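Local atomic coordinates of aminoglycoside 6-adenylyltransferase (Bacillus subtilis, PDB entry 2PBE), a protein that adenylates streptomycin and streptidine at O-6 using ATP, also accepts GTP, and thereby makes the bacterium resistant to streptomycin. Residues Tyr45-Val51 and Lys101-Ile107; Glu153-Cys158 and Arg194-Trp198; Val164-Val168 and His183-Val188; Lys224-Leu229 and Leu251-Tyr255. All coordinates share one frame; numbering follows the deposited sequence.

Interaction 1: residues Tyr45-Val51 and Lys101-Ile107; sequences YDISYFV and KLDLTLI
Tyr49 pairs with Leu106 and lays its ring against Leu104, one bridge pair back on the same face, on a parallel pair of strands in the mixed sheet of the nucleotidyltransferase domain; the axes of 45-51 and 101-107 run 4.7 Å apart with an angle of 18° between their directions. Tracing Tyr49 outward, CB touches Leu106 CD2 at 3.9 Å. With chi1 at -67°, CG stands beside the backbone N, and the ring passes over Leu104. CD2 and CE2 each lie 3.6 Å from Leu104 CD1, a methyl 24° off the ring normal and thus a CH-pi contact on the face; CG and CZ lie a little farther from it. Leu106 CD2 sits instead at the ring's edge. The tip, OH, is hydrogen-bonded to Phe13 O of helix 6-19, the helix that also packs on Ile47 and Leu102.

The other face of the sheet carries Phe50, whose ring receives Ile107 CB over one face, and Asp46 beside Asp103, their carboxylate planes nearly parallel. Seven backbone hydrogen bonds fix the register, from Tyr45 N to Lys101 O up to Val51 N to Ile107 O. Water 1 adds a further link, hydrogen-bonded to Ile47 O at 2.8 Å and to Thr105 OG1 at 2.7 Å.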
# COMPACT_ATOMS: atom_id res chain seq x y z
N TYR A 45 -6.32 18.01 -3.59
CA TYR A 45 -5.76 17.05 -2.65
C TYR A 45 -5.76 17.54 -1.22
O TYR A 45 -5.33 18.65 -0.91
CB TYR A 45 -4.35 16.68 -3.08
CG TYR A 45 -4.34 16.06 -4.45
CD1 TYR A 45 -4.69 14.69 -4.62
CD2 TYR A 45 -4.04 16.83 -5.61
CE1 TYR A 45 -4.74 14.10 -5.92
CE2 TYR A 45 -4.09 16.25 -6.92
CZ TYR A 45 -4.44 14.88 -7.06
OH TYR A 45 -4.52 14.30 -8.32
N ASP A 46 -6.31 16.70 -0.35
CA ASP A 46 -6.39 16.99 1.08
C ASP A 46 -5.54 16.03 1.85
O ASP A 46 -5.92 14.90 2.09
CB ASP A 46 -7.83 16.85 1.57
CG ASP A 46 -8.51 18.19 1.75
OD1 ASP A 46 -8.25 18.83 2.80
OD2 ASP A 46 -9.28 18.62 0.85
N ILE A 47 -4.35 16.48 2.22
CA ILE A 47 -3.40 15.66 2.92
C ILE A 47 -3.08 16.19 4.30
O ILE A 47 -3.07 17.39 4.52
CB ILE A 47 -2.09 15.59 2.12
CG1 ILE A 47 -2.40 15.26 0.66
CG2 ILE A 47 -1.14 14.56 2.74
CD1 ILE A 47 -3.06 13.90 0.43
N SER A 48 -2.80 15.28 5.23
CA SER A 48 -2.44 15.66 6.60
C SER A 48 -1.25 14.81 7.03
O SER A 48 -1.31 13.58 6.97
CB SER A 48 -3.59 15.40 7.58
OG SER A 48 -4.69 16.25 7.35
N TYR A 49 -0.19 15.47 7.47
CA TYR A 49 1.00 14.79 7.96
C TYR A 49 1.09 14.99 9.47
O TYR A 49 1.15 16.13 9.94
CB TYR A 49 2.29 15.37 7.36
CG TYR A 49 2.52 15.18 5.87
CD1 TYR A 49 2.14 13.97 5.22
CD2 TYR A 49 3.24 16.15 5.14
CE1 TYR A 49 2.49 13.74 3.86
CE2 TYR A 49 3.60 15.94 3.78
CZ TYR A 49 3.23 14.73 3.14
OH TYR A 49 3.60 14.50 1.83
N PHE A 50 1.09 13.90 10.23
CA PHE A 50 1.21 14.01 11.68
C PHE A 50 2.70 13.93 11.90
O PHE A 50 3.32 12.91 11.56
CB PHE A 50 0.47 12.88 12.37
CG PHE A 50 -1.01 13.04 12.33
CD1 PHE A 50 -1.70 13.54 13.43
CD2 PHE A 50 -1.71 12.75 11.15
CE1 PHE A 50 -3.10 13.78 13.37
CE2 PHE A 50 -3.11 12.98 11.06
CZ PHE A 50 -3.81 13.50 12.18
N VAL A 51 3.27 14.99 12.45
CA VAL A 51 4.70 15.06 12.64
C VAL A 51 5.18 15.19 14.08
O VAL A 51 4.40 15.45 14.99
CB VAL A 51 5.26 16.24 11.81
CG1 VAL A 51 4.72 16.17 10.40
CG2 VAL A 51 4.87 17.57 12.45
N LYS A 101 -4.24 21.36 -7.11
CA LYS A 101 -4.38 22.13 -5.89
C LYS A 101 -4.23 21.19 -4.71
O LYS A 101 -4.81 20.11 -4.68
CB LYS A 101 -5.75 22.79 -5.84
CG LYS A 101 -5.71 24.19 -5.24
CD LYS A 101 -5.76 24.20 -3.73
CE LYS A 101 -7.19 23.99 -3.23
NZ LYS A 101 -7.32 24.25 -1.76
N LEU A 102 -3.42 21.60 -3.75
CA LEU A 102 -3.21 20.78 -2.57
C LEU A 102 -3.54 21.58 -1.34
O LEU A 102 -3.42 22.81 -1.32
CB LEU A 102 -1.75 20.30 -2.51
CG LEU A 102 -1.30 19.67 -1.18
CD1 LEU A 102 -1.99 18.32 -0.98
CD2 LEU A 102 0.18 19.52 -1.17
N ASP A 103 -3.98 20.87 -0.31
CA ASP A 103 -4.30 21.44 0.98
C ASP A 103 -3.58 20.50 1.96
O ASP A 103 -4.03 19.39 2.21
CB ASP A 103 -5.80 21.40 1.22
CG ASP A 103 -6.35 22.76 1.57
OD1 ASP A 103 -5.92 23.32 2.60
OD2 ASP A 103 -7.21 23.28 0.80
N LEU A 104 -2.44 20.95 2.48
CA LEU A 104 -1.64 20.14 3.40
C LEU A 104 -1.66 20.66 4.82
O LEU A 104 -1.34 21.82 5.06
CB LEU A 104 -0.19 20.10 2.90
CG LEU A 104 0.83 19.26 3.66
CD1 LEU A 104 0.58 17.78 3.39
CD2 LEU A 104 2.22 19.64 3.18
N THR A 105 -2.02 19.81 5.78
CA THR A 105 -2.04 20.24 7.17
C THR A 105 -0.98 19.49 7.94
O THR A 105 -0.78 18.30 7.72
CB THR A 105 -3.40 19.97 7.82
OG1 THR A 105 -4.43 20.61 7.05
CG2 THR A 105 -3.44 20.52 9.24
N LEU A 106 -0.30 20.19 8.84
CA LEU A 106 0.74 19.59 9.68
C LEU A 106 0.21 19.56 11.11
O LEU A 106 0.19 20.57 11.81
CB LEU A 106 2.05 20.39 9.62
CG LEU A 106 2.76 20.54 8.26
CD1 LEU A 106 4.06 21.32 8.45
CD2 LEU A 106 3.04 19.19 7.64
N ILE A 107 -0.23 18.38 11.54
CA ILE A 107 -0.78 18.19 12.87
C ILE A 107 0.25 17.56 13.79
O ILE A 107 0.98 16.66 13.38
CB ILE A 107 -2.00 17.27 12.79
CG1 ILE A 107 -2.98 17.80 11.74
CG2 ILE A 107 -2.65 17.12 14.16
CD1 ILE A 107 -4.13 16.87 11.44
O HOH W 1 -5.16 19.19 4.93

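Interaction 2: residues Glu153-Cys158 and Arg194-Trp198; sequences EFDDCC and RMMAW
Met195 starts out with CG opposite the backbone N (chi1 -169°), then folds back at its second and third torsions, which delivers its methyl to Phe154, Cys157 and Cys158; Trp198 instead sets CG beside its backbone N and opposite the carbonyl carbon (chi1 -79°), and its six-membered ring reaches across to Glu153 and Cys157. The two segments belong to consecutive, roughly antiparallel helices of the helical part of the chain, with axes 11.1 Å apart and directions 148° apart. That wide spacing is bridged by these long side chains.

Met195 is a selenomethionine in the crystal. Met195 CE lies 3.7 Å from Phe154 CE1 and 3.6 Å from Cys158 SG. Met195 SE stands oblique to the Phe154 ring, 5.1 Å from its centroid, a Met-aromatic contact. Within its own segment, Cys158 SG rests over one face of that same ring, offset toward the rim, so Phe154 is packed from both helices.

Trp198 enters with the far corner of its benzene ring. CZ3 meets Cys157 CB at 3.4 Å, while Cys157 SG forms an oblique sulfur-aromatic contact with the six-membered ring. Arg194 CG lies over a face of the indole, and its guanidinium turns elsewhere, NH2 bonding to Gln143 O. Phe252 of helix 238-263 touches both Met195 and Cys158. At the indole's rim, Trp198 CH2 approaches Glu153 O to 3.2 Å, with the oxygen near the ring plane.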
# COMPACT_ATOMS: atom_id res chain seq x y z
N GLU A 153 -4.49 -14.26 10.73
CA GLU A 153 -4.59 -13.52 9.50
C GLU A 153 -3.61 -14.11 8.51
O GLU A 153 -3.91 -14.23 7.32
CB GLU A 153 -4.28 -12.04 9.73
CG GLU A 153 -5.40 -11.29 10.39
CD GLU A 153 -4.99 -9.90 10.84
OE1 GLU A 153 -5.89 -9.06 11.07
OE2 GLU A 153 -3.78 -9.65 10.98
N PHE A 154 -2.44 -14.48 9.01
CA PHE A 154 -1.41 -15.06 8.16
C PHE A 154 -1.94 -16.32 7.49
O PHE A 154 -1.90 -16.46 6.27
CB PHE A 154 -0.18 -15.41 9.00
CG PHE A 154 0.86 -16.19 8.26
CD1 PHE A 154 1.67 -15.57 7.29
CD2 PHE A 154 1.00 -17.58 8.46
CE1 PHE A 154 2.62 -16.32 6.53
CE2 PHE A 154 1.93 -18.34 7.72
CZ PHE A 154 2.74 -17.70 6.75
N ASP A 155 -2.45 -17.23 8.32
CA ASP A 155 -3.00 -18.48 7.83
C ASP A 155 -4.13 -18.20 6.84
O ASP A 155 -4.25 -18.89 5.83
CB ASP A 155 -3.52 -19.30 9.01
CG ASP A 155 -4.07 -20.63 8.58
OD1 ASP A 155 -5.25 -20.67 8.15
OD2 ASP A 155 -3.31 -21.62 8.64
N ASP A 156 -4.93 -17.18 7.10
CA ASP A 156 -6.00 -16.85 6.19
C ASP A 156 -5.47 -16.49 4.79
O ASP A 156 -5.97 -16.98 3.79
CB ASP A 156 -6.84 -15.70 6.72
CG ASP A 156 -7.68 -16.07 7.93
OD1 ASP A 156 -7.98 -17.27 8.13
OD2 ASP A 156 -8.05 -15.15 8.68
N CYS A 157 -4.45 -15.65 4.72
CA CYS A 157 -3.91 -15.27 3.42
C CYS A 157 -3.42 -16.47 2.63
O CYS A 157 -3.59 -16.53 1.41
CB CYS A 157 -2.77 -14.27 3.56
SG CYS A 157 -2.21 -13.60 1.97
N CYS A 158 -2.82 -17.44 3.32
CA CYS A 158 -2.32 -18.63 2.65
C CYS A 158 -3.49 -19.52 2.22
O CYS A 158 -3.48 -20.10 1.14
CB CYS A 158 -1.38 -19.40 3.56
SG CYS A 158 0.12 -18.51 3.98
N ARG A 194 -0.30 -9.01 -0.83
CA ARG A 194 -0.52 -8.78 0.59
C ARG A 194 0.62 -9.44 1.33
O ARG A 194 1.17 -8.86 2.26
CB ARG A 194 -1.83 -9.40 1.06
CG ARG A 194 -2.14 -9.16 2.53
CD ARG A 194 -3.46 -9.79 2.90
NE ARG A 194 -4.57 -9.31 2.07
CZ ARG A 194 -5.22 -8.17 2.29
NH1 ARG A 194 -4.88 -7.38 3.32
NH2 ARG A 194 -6.20 -7.83 1.46
N MSE A 195 0.95 -10.65 0.92
CA MSE A 195 2.05 -11.40 1.54
C MSE A 195 3.35 -10.62 1.41
O MSE A 195 4.15 -10.57 2.35
CB MSE A 195 2.20 -12.78 0.86
CG MSE A 195 3.12 -13.74 1.60
SE MSE A 195 2.69 -13.91 3.51
CE MSE A 195 1.11 -15.08 3.40
N MSE A 196 3.56 -10.01 0.25
CA MSE A 196 4.76 -9.23 0.03
C MSE A 196 4.72 -7.96 0.86
O MSE A 196 5.73 -7.51 1.40
CB MSE A 196 4.89 -8.90 -1.46
CG MSE A 196 5.16 -10.12 -2.31
SE MSE A 196 5.19 -9.82 -4.25
CE MSE A 196 7.04 -9.33 -4.56
N ALA A 197 3.53 -7.37 0.99
CA ALA A 197 3.37 -6.16 1.77
C ALA A 197 3.64 -6.47 3.24
O ALA A 197 4.29 -5.67 3.93
CB ALA A 197 1.98 -5.59 1.59
N TRP A 198 3.16 -7.62 3.70
CA TRP A 198 3.36 -8.02 5.09
C TRP A 198 4.85 -8.21 5.36
O TRP A 198 5.34 -8.01 6.48
CB TRP A 198 2.62 -9.32 5.41
CG TRP A 198 1.12 -9.19 5.66
CD1 TRP A 198 0.43 -8.04 5.93
CD2 TRP A 198 0.16 -10.25 5.76
NE1 TRP A 198 -0.89 -8.31 6.21
CE2 TRP A 198 -1.09 -9.66 6.11
CE3 TRP A 198 0.24 -11.66 5.60
CZ2 TRP A 198 -2.27 -10.43 6.31
CZ3 TRP A 198 -0.94 -12.44 5.80
CH2 TRP A 198 -2.19 -11.80 6.15

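Interaction 3: residues Val164-Val168 and His183-Val188; sequences VSTYV and HLNEIV
Val164 packs against Ile187, and Tyr167 against His183, where helices 151-173 and 177-204 form an antiparallel helical hairpin. The axes of the two segments approach to 9.5 Å and their directions differ by 174°, so the helices run almost exactly alongside each other.

The aliphatic contacts occupy the middle of the interface. Val164 and Ile187 cross at about a right angle, and Ile187 CG2 is seated between the two branches of the valine, 3.5 Å from Val164 CG2 and equally near CG1. One methyl of Val188, CG2, faces the other helix and lies 3.8 Å from Ser165 CA and 4.0 Å from Val168 CG2. That same Val168 methyl slides past His183, approaching its CB to 3.8 Å.

The aromatic contact is T-shaped. The edge of Tyr167 is directed at the face of His183, with centroids 5.4 Å apart and planes at 75°. Tyr167 CD2 stands over the imidazole, displaced toward its rim, while Tyr167 CB touches His183 CD2. The imidazole gets there with CG beside its own backbone N (chi1 -70°).

A backbone irregularity accompanies this packing: His183 O accepts both Ile187 N and Val188 N, the second at 3.1 Å, which marks a wider pi-type turn at 184-188.

Helix 238-263 flanks the hairpin: Tyr249 OH bonds to Ser165 OG, and Met241, Ser244 and Cys248 pack on Leu184. Helix 270-283 touches helix 151-173 through Thr166, which meets Ile274 and Tyr277.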
# COMPACT_ATOMS: atom_id res chain seq x y z
N VAL A 164 -8.18 -20.49 -3.83
CA VAL A 164 -8.67 -19.87 -5.04
C VAL A 164 -7.74 -20.27 -6.19
O VAL A 164 -8.12 -20.29 -7.37
CB VAL A 164 -8.71 -18.36 -4.88
CG1 VAL A 164 -9.09 -17.70 -6.20
CG2 VAL A 164 -9.71 -18.01 -3.78
N SER A 165 -6.51 -20.59 -5.82
CA SER A 165 -5.52 -20.99 -6.79
C SER A 165 -5.98 -22.23 -7.58
O SER A 165 -5.69 -22.35 -8.78
CB SER A 165 -4.21 -21.29 -6.08
OG SER A 165 -3.21 -21.57 -7.02
N THR A 166 -6.70 -23.13 -6.91
CA THR A 166 -7.19 -24.35 -7.57
C THR A 166 -8.26 -24.03 -8.61
O THR A 166 -8.52 -24.82 -9.52
CB THR A 166 -7.81 -25.35 -6.60
OG1 THR A 166 -9.00 -24.79 -6.04
CG2 THR A 166 -6.84 -25.71 -5.51
N TYR A 167 -8.91 -22.88 -8.44
CA TYR A 167 -9.94 -22.47 -9.38
C TYR A 167 -9.25 -22.14 -10.69
O TYR A 167 -9.78 -22.41 -11.76
CB TYR A 167 -10.70 -21.26 -8.85
CG TYR A 167 -11.56 -21.49 -7.60
CD1 TYR A 167 -11.39 -22.64 -6.77
CD2 TYR A 167 -12.53 -20.53 -7.22
CE1 TYR A 167 -12.17 -22.82 -5.58
CE2 TYR A 167 -13.32 -20.70 -6.04
CZ TYR A 167 -13.13 -21.84 -5.23
OH TYR A 167 -13.88 -21.98 -4.08
N VAL A 168 -8.05 -21.58 -10.60
CA VAL A 168 -7.27 -21.21 -11.78
C VAL A 168 -6.78 -22.48 -12.50
O VAL A 168 -6.70 -22.55 -13.73
CB VAL A 168 -6.03 -20.33 -11.38
CG1 VAL A 168 -5.26 -19.88 -12.62
CG2 VAL A 168 -6.51 -19.12 -10.57
N HIS A 183 -9.78 -15.09 -11.72
CA HIS A 183 -9.40 -15.48 -10.38
C HIS A 183 -7.93 -15.16 -10.12
O HIS A 183 -7.53 -14.80 -9.00
CB HIS A 183 -9.65 -16.97 -10.16
CG HIS A 183 -11.10 -17.32 -10.10
ND1 HIS A 183 -12.00 -16.63 -9.30
CD2 HIS A 183 -11.81 -18.32 -10.68
CE1 HIS A 183 -13.19 -17.20 -9.40
NE2 HIS A 183 -13.10 -18.22 -10.23
N LEU A 184 -7.11 -15.28 -11.15
CA LEU A 184 -5.70 -14.97 -11.00
C LEU A 184 -5.56 -13.47 -10.72
O LEU A 184 -4.93 -13.05 -9.74
CB LEU A 184 -4.94 -15.31 -12.28
CG LEU A 184 -3.46 -14.92 -12.26
CD1 LEU A 184 -2.72 -15.78 -11.25
CD2 LEU A 184 -2.86 -15.05 -13.65
N ASN A 185 -6.15 -12.67 -11.59
CA ASN A 185 -6.07 -11.23 -11.46
C ASN A 185 -6.76 -10.70 -10.23
O ASN A 185 -6.26 -9.78 -9.58
CB ASN A 185 -6.67 -10.56 -12.69
CG ASN A 185 -5.88 -10.83 -13.94
OD1 ASN A 185 -6.41 -10.77 -15.05
ND2 ASN A 185 -4.59 -11.11 -13.78
N GLU A 186 -7.91 -11.27 -9.89
CA GLU A 186 -8.66 -10.74 -8.77
C GLU A 186 -8.41 -11.29 -7.40
O GLU A 186 -8.75 -10.64 -6.42
CB GLU A 186 -10.15 -10.81 -9.08
CG GLU A 186 -10.55 -10.09 -10.36
CD GLU A 186 -12.05 -10.03 -10.55
OE1 GLU A 186 -12.70 -11.10 -10.45
OE2 GLU A 186 -12.59 -8.92 -10.80
N ILE A 187 -7.83 -12.47 -7.28
CA ILE A 187 -7.62 -13.04 -5.96
C ILE A 187 -6.22 -13.58 -5.68
O ILE A 187 -5.59 -13.19 -4.70
CB ILE A 187 -8.67 -14.14 -5.69
CG1 ILE A 187 -10.07 -13.53 -5.78
CG2 ILE A 187 -8.45 -14.78 -4.32
CD1 ILE A 187 -11.19 -14.54 -5.97
N VAL A 188 -5.75 -14.47 -6.54
CA VAL A 188 -4.45 -15.08 -6.33
C VAL A 188 -3.32 -14.07 -6.24
O VAL A 188 -2.68 -13.98 -5.20
CB VAL A 188 -4.17 -16.09 -7.44
CG1 VAL A 188 -2.78 -16.67 -7.30
CG2 VAL A 188 -5.22 -17.20 -7.35

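Interaction 4: residues Lys224-Leu229 and Leu251-Tyr255; sequences KEWEEL and LFRKY
Glu228 is the hub of this contact, holding Tyr255 with one carboxylate oxygen and Lys254 with the other, between the short helix 223-230 and the long helix 238-263. The segment axes stay 12.4 Å apart and their directions differ by 144°, so side chains span the gap.

The close-packed part lies along the root of the Glu228 side chain. Leu251 divides its two methyls along Glu228: CD1 is 3.4 Å from the backbone O of Glu228, and CD2 is 3.8 Å from Glu228 CB. Beyond these methyls, the Glu228 side chain, which leaves with CG beside the backbone N (chi1 -60°), runs on extended to reach the opposite helix. Tyr255 OH donates to Glu228 OE1 at 2.6 Å, and the carboxylate plane is turned 70° from the phenol ring. Lys254 NZ forms a salt bridge to Glu228 OE2 at 3.1 Å. Each carboxylate oxygen accepts through its syn lone pair, so the two bonds together should fix the rotation of the carboxylate.

Toward solvent the contact thins out. The extended chains of Lys224 and Lys254, both exposed, bring their NZ atoms to 3.9 Å from each other; the negative charge of Glu228 would be expected to offset their proximity. Glu225 joins through water 2, which donates to Glu225 OE2 at 2.9 Å and only weakly to Tyr255 OH, whereas Glu225 OE1 is held by Ser222 N.

Helix 177-204 runs against both segments: Leu193 touches Leu229, Ile200 touches Glu225, and Met196 and His199 pack on Tyr255.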
# COMPACT_ATOMS: atom_id res chain seq x y z
N LYS A 224 13.70 -5.02 -7.52
CA LYS A 224 13.76 -6.45 -7.69
C LYS A 224 12.37 -7.04 -7.45
O LYS A 224 11.88 -7.85 -8.25
CB LYS A 224 14.75 -7.05 -6.69
CG LYS A 224 14.99 -8.53 -6.89
CD LYS A 224 15.63 -9.14 -5.67
CE LYS A 224 15.86 -10.63 -5.84
NZ LYS A 224 16.37 -11.24 -4.59
N GLU A 225 11.73 -6.61 -6.37
CA GLU A 225 10.41 -7.09 -6.00
C GLU A 225 9.35 -6.71 -7.02
O GLU A 225 8.38 -7.43 -7.20
CB GLU A 225 10.03 -6.56 -4.62
CG GLU A 225 11.10 -6.85 -3.56
CD GLU A 225 10.83 -6.18 -2.21
OE1 GLU A 225 10.53 -4.97 -2.18
OE2 GLU A 225 10.94 -6.87 -1.18
N TRP A 226 9.53 -5.57 -7.69
CA TRP A 226 8.56 -5.16 -8.69
C TRP A 226 8.75 -5.97 -9.96
O TRP A 226 7.82 -6.20 -10.71
CB TRP A 226 8.67 -3.68 -9.03
CG TRP A 226 7.40 -3.13 -9.61
CD1 TRP A 226 6.17 -3.05 -8.97
CD2 TRP A 226 7.22 -2.55 -10.90
NE1 TRP A 226 5.24 -2.44 -9.79
CE2 TRP A 226 5.84 -2.12 -10.98
CE3 TRP A 226 8.07 -2.33 -12.01
CZ2 TRP A 226 5.31 -1.49 -12.13
CZ3 TRP A 226 7.53 -1.69 -13.17
CH2 TRP A 226 6.15 -1.28 -13.21
N GLU A 227 9.99 -6.36 -10.21
CA GLU A 227 10.27 -7.15 -11.38
C GLU A 227 9.69 -8.54 -11.18
O GLU A 227 9.21 -9.17 -12.13
CB GLU A 227 11.77 -7.24 -11.64
CG GLU A 227 12.31 -6.03 -12.39
CD GLU A 227 13.75 -6.21 -12.79
OE1 GLU A 227 14.19 -7.38 -12.94
OE2 GLU A 227 14.44 -5.18 -12.97
N GLU A 228 9.75 -9.04 -9.94
CA GLU A 228 9.22 -10.36 -9.64
C GLU A 228 7.71 -10.32 -9.82
O GLU A 228 7.11 -11.23 -10.38
CB GLU A 228 9.53 -10.77 -8.20
CG GLU A 228 10.99 -10.84 -7.85
CD GLU A 228 11.20 -11.12 -6.37
OE1 GLU A 228 10.42 -10.59 -5.56
OE2 GLU A 228 12.16 -11.87 -6.03
N LEU A 229 7.09 -9.24 -9.34
CA LEU A 229 5.66 -9.12 -9.47
C LEU A 229 5.32 -8.96 -10.94
O LEU A 229 4.34 -9.50 -11.42
CB LEU A 229 5.14 -7.93 -8.68
CG LEU A 229 3.63 -7.77 -8.83
CD1 LEU A 229 2.87 -8.95 -8.21
CD2 LEU A 229 3.23 -6.48 -8.18
N LEU A 251 6.72 -17.33 -5.89
CA LEU A 251 6.84 -16.13 -5.09
C LEU A 251 6.07 -16.18 -3.78
O LEU A 251 6.50 -15.58 -2.80
CB LEU A 251 6.39 -14.92 -5.90
CG LEU A 251 7.42 -14.51 -6.95
CD1 LEU A 251 6.84 -13.45 -7.86
CD2 LEU A 251 8.69 -13.98 -6.26
N PHE A 252 4.95 -16.90 -3.76
CA PHE A 252 4.18 -16.97 -2.53
C PHE A 252 4.88 -17.80 -1.48
O PHE A 252 4.79 -17.50 -0.29
CB PHE A 252 2.78 -17.57 -2.76
CG PHE A 252 1.81 -17.19 -1.69
CD1 PHE A 252 1.31 -15.88 -1.63
CD2 PHE A 252 1.40 -18.12 -0.71
CE1 PHE A 252 0.40 -15.48 -0.60
CE2 PHE A 252 0.48 -17.75 0.34
CZ PHE A 252 -0.02 -16.41 0.39
N ARG A 253 5.57 -18.84 -1.92
CA ARG A 253 6.30 -19.70 -0.99
C ARG A 253 7.35 -18.82 -0.35
O ARG A 253 7.45 -18.72 0.87
CB ARG A 253 6.99 -20.86 -1.72
CG ARG A 253 6.02 -21.88 -2.30
CD ARG A 253 6.73 -22.93 -3.18
NE ARG A 253 5.74 -23.78 -3.84
CZ ARG A 253 5.63 -23.93 -5.16
NH1 ARG A 253 6.44 -23.29 -5.98
NH2 ARG A 253 4.69 -24.73 -5.66
N LYS A 254 8.12 -18.17 -1.22
CA LYS A 254 9.19 -17.29 -0.80
C LYS A 254 8.76 -16.31 0.30
O LYS A 254 9.32 -16.33 1.40
CB LYS A 254 9.71 -16.51 -2.02
CG LYS A 254 10.92 -15.64 -1.72
CD LYS A 254 11.58 -15.10 -2.98
CE LYS A 254 12.69 -14.14 -2.60
NZ LYS A 254 13.40 -13.56 -3.77
N TYR A 255 7.76 -15.49 0.03
CA TYR A 255 7.32 -14.51 1.02
C TYR A 255 6.55 -15.01 2.23
O TYR A 255 6.66 -14.42 3.31
CB TYR A 255 6.58 -13.39 0.30
CG TYR A 255 7.57 -12.66 -0.58
CD1 TYR A 255 8.64 -11.90 -0.00
CD2 TYR A 255 7.56 -12.82 -1.99
CE1 TYR A 255 9.68 -11.35 -0.81
CE2 TYR A 255 8.60 -12.27 -2.81
CZ TYR A 255 9.66 -11.54 -2.21
OH TYR A 255 10.70 -11.05 -2.99
O HOH W 2 12.85 -9.05 -1.12

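How the interactions relate
From the N terminus, interaction 1 comes first: strand 45-51 pairs with residues 101-107 of strand 101-108, closing a loop that includes strands 70-74 and 90-96. It lies across the chain's centre from the helical part, about 31 Å centre to centre from interaction 2. Helices 151-173 and 177-204 then form a hairpin gripped twice, with interaction 3 near its turn nested inside the wider loop closed by interaction 2. Interaction 4 follows in series and brings helix 223-230 onto helix 238-263. It touches interaction 2 directly, as Met195 CE lies 3.5 Å from Phe252 CZ and Met196 CG packs on Tyr255. The helical part is thus tied together, 2 and 3 sharing helices, 2 and 4 packing directly.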